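Local coordinates for acetoin utilization protein AcuB, putative (Vibrio cholerae, PDB 2O16), which is of unknown function but, as a paired CBS-domain protein resembling AcuB, probably senses a small ligand such as an adenine nucleotide, at residues M10-P15 and V121-D126. Residues are numbered along the deposited sequence; the frame is centred on the assembly and turned at random. Where two conformers were deposited one is given.
Sequences MMTRHP and VGIITD. With PO4 (phosphate ion), chain C.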
loop_
_atom_site.group_PDB
_atom_site.type_symbol
_atom_site.label_atom_id
_atom_site.label_comp_id
_atom_site.label_asym_id
_atom_site.label_seq_id
_atom_site.Cartn_x
_atom_site.Cartn_y
_atom_site.Cartn_z
ATOM N N MET A 10 -7.989 9.258 6.112
ATOM C CA MET A 10 -7.071 8.494 6.963
ATOM C C MET A 10 -5.905 7.835 6.248
ATOM O O MET A 10 -5.007 7.286 6.904
ATOM C CB MET A 10 -7.861 7.441 7.763
ATOM C CG MET A 10 -8.613 6.418 6.896
ATOM S SD MET A 10 -7.499 5.092 6.330
ATOM C CE MET A 10 -7.331 4.135 7.838
ATOM N N MET A 11 -5.917 7.862 4.913
ATOM C CA MET A 11 -4.857 7.223 4.113
ATOM C C MET A 11 -3.544 7.962 4.268
ATOM O O MET A 11 -3.529 9.149 4.608
ATOM C CB MET A 11 -5.239 7.167 2.629
ATOM C CG MET A 11 -5.370 8.520 1.949
ATOM S SD MET A 11 -5.918 8.425 0.262
ATOM C CE MET A 11 -5.762 10.122 -0.299
ATOM N N THR A 12 -2.451 7.250 4.017
ATOM C CA THR A 12 -1.132 7.832 3.871
ATOM C C THR A 12 -1.100 8.498 2.492
ATOM O O THR A 12 -1.257 7.824 1.471
ATOM C CB THR A 12 -0.029 6.733 3.993
ATOM O OG1 THR A 12 0.023 6.244 5.336
ATOM C CG2 THR A 12 1.350 7.229 3.590
ATOM N N ARG A 13 -0.904 9.815 2.464
ATOM C CA ARG A 13 -0.844 10.528 1.196
ATOM C C ARG A 13 0.618 10.587 0.699
ATOM O O ARG A 13 1.537 10.312 1.451
ATOM C CB ARG A 13 -1.449 11.937 1.352
ATOM C CG ARG A 13 -2.875 11.945 1.879
ATOM C CD ARG A 13 -3.471 13.357 1.842
ATOM N NE ARG A 13 -4.861 13.385 2.311
ATOM C CZ ARG A 13 -5.923 13.565 1.526
ATOM N NH1 ARG A 13 -5.769 13.743 0.217
ATOM N NH2 ARG A 13 -7.145 13.578 2.055
ATOM N N HIS A 14 0.832 10.935 -0.561
ATOM C CA HIS A 14 2.210 10.979 -1.116
ATOM C C HIS A 14 3.067 9.767 -0.742
ATOM O O HIS A 14 4.178 9.943 -0.251
ATOM C CB HIS A 14 2.989 12.235 -0.653
ATOM C CG HIS A 14 2.157 13.464 -0.550
ATOM N ND1 HIS A 14 1.478 13.995 -1.628
ATOM C CD2 HIS A 14 1.899 14.278 0.502
ATOM C CE1 HIS A 14 0.828 15.079 -1.242
ATOM N NE2 HIS A 14 1.069 15.273 0.045
ATOM N N PRO A 15 2.565 8.521 -0.961
ATOM C CA PRO A 15 3.455 7.416 -0.606
ATOM C C PRO A 15 4.659 7.392 -1.550
ATOM O O PRO A 15 4.566 7.873 -2.679
ATOM C CB PRO A 15 2.599 6.169 -0.833
ATOM C CG PRO A 15 1.568 6.578 -1.821
ATOM C CD PRO A 15 1.297 8.052 -1.538
ATOM N N VAL A 121 -3.207 8.235 -5.417
ATOM C CA VAL A 121 -3.274 9.390 -4.515
ATOM C C VAL A 121 -2.920 9.047 -3.051
ATOM O O VAL A 121 -2.684 9.927 -2.200
ATOM C CB VAL A 121 -4.654 10.115 -4.630
ATOM C CG1 VAL A 121 -4.825 10.655 -6.058
ATOM C CG2 VAL A 121 -5.831 9.173 -4.267
ATOM N N GLY A 122 -2.873 7.759 -2.740
ATOM C CA GLY A 122 -2.547 7.385 -1.368
ATOM C C GLY A 122 -2.499 5.881 -1.213
ATOM O O GLY A 122 -2.760 5.156 -2.163
ATOM N N ILE A 123 -2.171 5.422 -0.002
ATOM C CA ILE A 123 -2.303 4.002 0.360
ATOM C C ILE A 123 -2.932 3.882 1.736
ATOM O O ILE A 123 -2.776 4.782 2.568
ATOM C CB ILE A 123 -0.942 3.233 0.371
ATOM C CG1 ILE A 123 0.077 3.905 1.330
ATOM C CG2 ILE A 123 -0.416 3.086 -1.092
ATOM C CD1 ILE A 123 1.436 3.110 1.520
ATOM N N ILE A 124 -3.653 2.777 1.963
ATOM C CA ILE A 124 -4.108 2.438 3.307
ATOM C C ILE A 124 -3.263 1.285 3.797
ATOM O O ILE A 124 -3.230 0.228 3.158
ATOM C CB ILE A 124 -5.582 1.965 3.334
ATOM C CG1 ILE A 124 -6.522 2.999 2.697
ATOM C CG2 ILE A 124 -5.987 1.619 4.794
ATOM C CD1 ILE A 124 -7.947 2.460 2.539
ATOM N N THR A 125 -2.572 1.462 4.916
ATOM C CA THR A 125 -1.814 0.353 5.494
ATOM C C THR A 125 -2.203 0.121 6.943
ATOM O O THR A 125 -2.922 0.934 7.542
ATOM C CB THR A 125 -0.282 0.583 5.504
ATOM O OG1 THR A 125 -0.002 1.747 6.265
ATOM C CG2 THR A 125 0.285 0.719 4.070
ATOM N N ASP A 126 -1.708 -0.983 7.516
ATOM C CA ASP A 126 -1.944 -1.235 8.933
ATOM C C ASP A 126 -1.559 0.015 9.760
ATOM O O ASP A 126 -2.258 0.364 10.726
ATOM C CB ASP A 126 -1.237 -2.523 9.401
ATOM C CG ASP A 126 0.186 -2.659 8.851
ATOM O OD1 ASP A 126 0.821 -1.634 8.535
ATOM O OD2 ASP A 126 0.674 -3.799 8.748
HETATM P P PO4 C . 3.463 -0.457 6.326
HETATM O O1 PO4 C . 3.868 -0.473 4.873
HETATM O O2 PO4 C . 2.613 -1.694 6.542
HETATM O O3 PO4 C . 4.752 -0.610 7.102
HETATM O O4 PO4 C . 2.727 0.801 6.751
HETATM O O HOH W 1 1.197 3.886 5.598
HETATM O O HOH W 2 -1.302 12.033 -2.072
#
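Thr12 and Ile123 form an antiparallel hydrogen-bonded pair, with Thr12 N 2.9 Å from Ile123 O and Ile123 N 3.0 Å from Thr12 O. The side chains of this pair share one face of the sheet. There Thr12 CB lies against Ile123 CG1. Pro15 comes back over the same isoleucine from the far end of 10-15, with its CB 4.0 Å from Ile123 CG1. With chi1 at 57°, Ile123 CG1 sits between its own backbone N and carbonyl carbon, which directs it to both partners. On the opposite face, Met11 is extended beyond CG (chi2 -176°). Its SD passes 3.9 Å from Gly122 CA, where no side chain intervenes, and its CE ends 4.1 Å from Val121 CG2. Strand 12-13 is the outermost strand of a three-stranded antiparallel sheet within this chain, beside 119-124, linking the N-terminal part of the first CBS repeat to the second. Val121 and Gly122 form a classic beta bulge opposite Val114 on the other neighbouring strand. Met10 is bent at chi2 and chi3, and its SD meets Ile124 CG2 at 4.1 Å beside Phe129 of helix 126-141. Thr12 OG1 is hydrogen-bonded to Asp128 OD1 of that helix, and a water links it to Thr125 OG1. Thr125, at the helix N-cap, caps Ser127 N weakly through OG1, which lies 2.9 Å from O4 of a phosphate probably acquired during crystallisation.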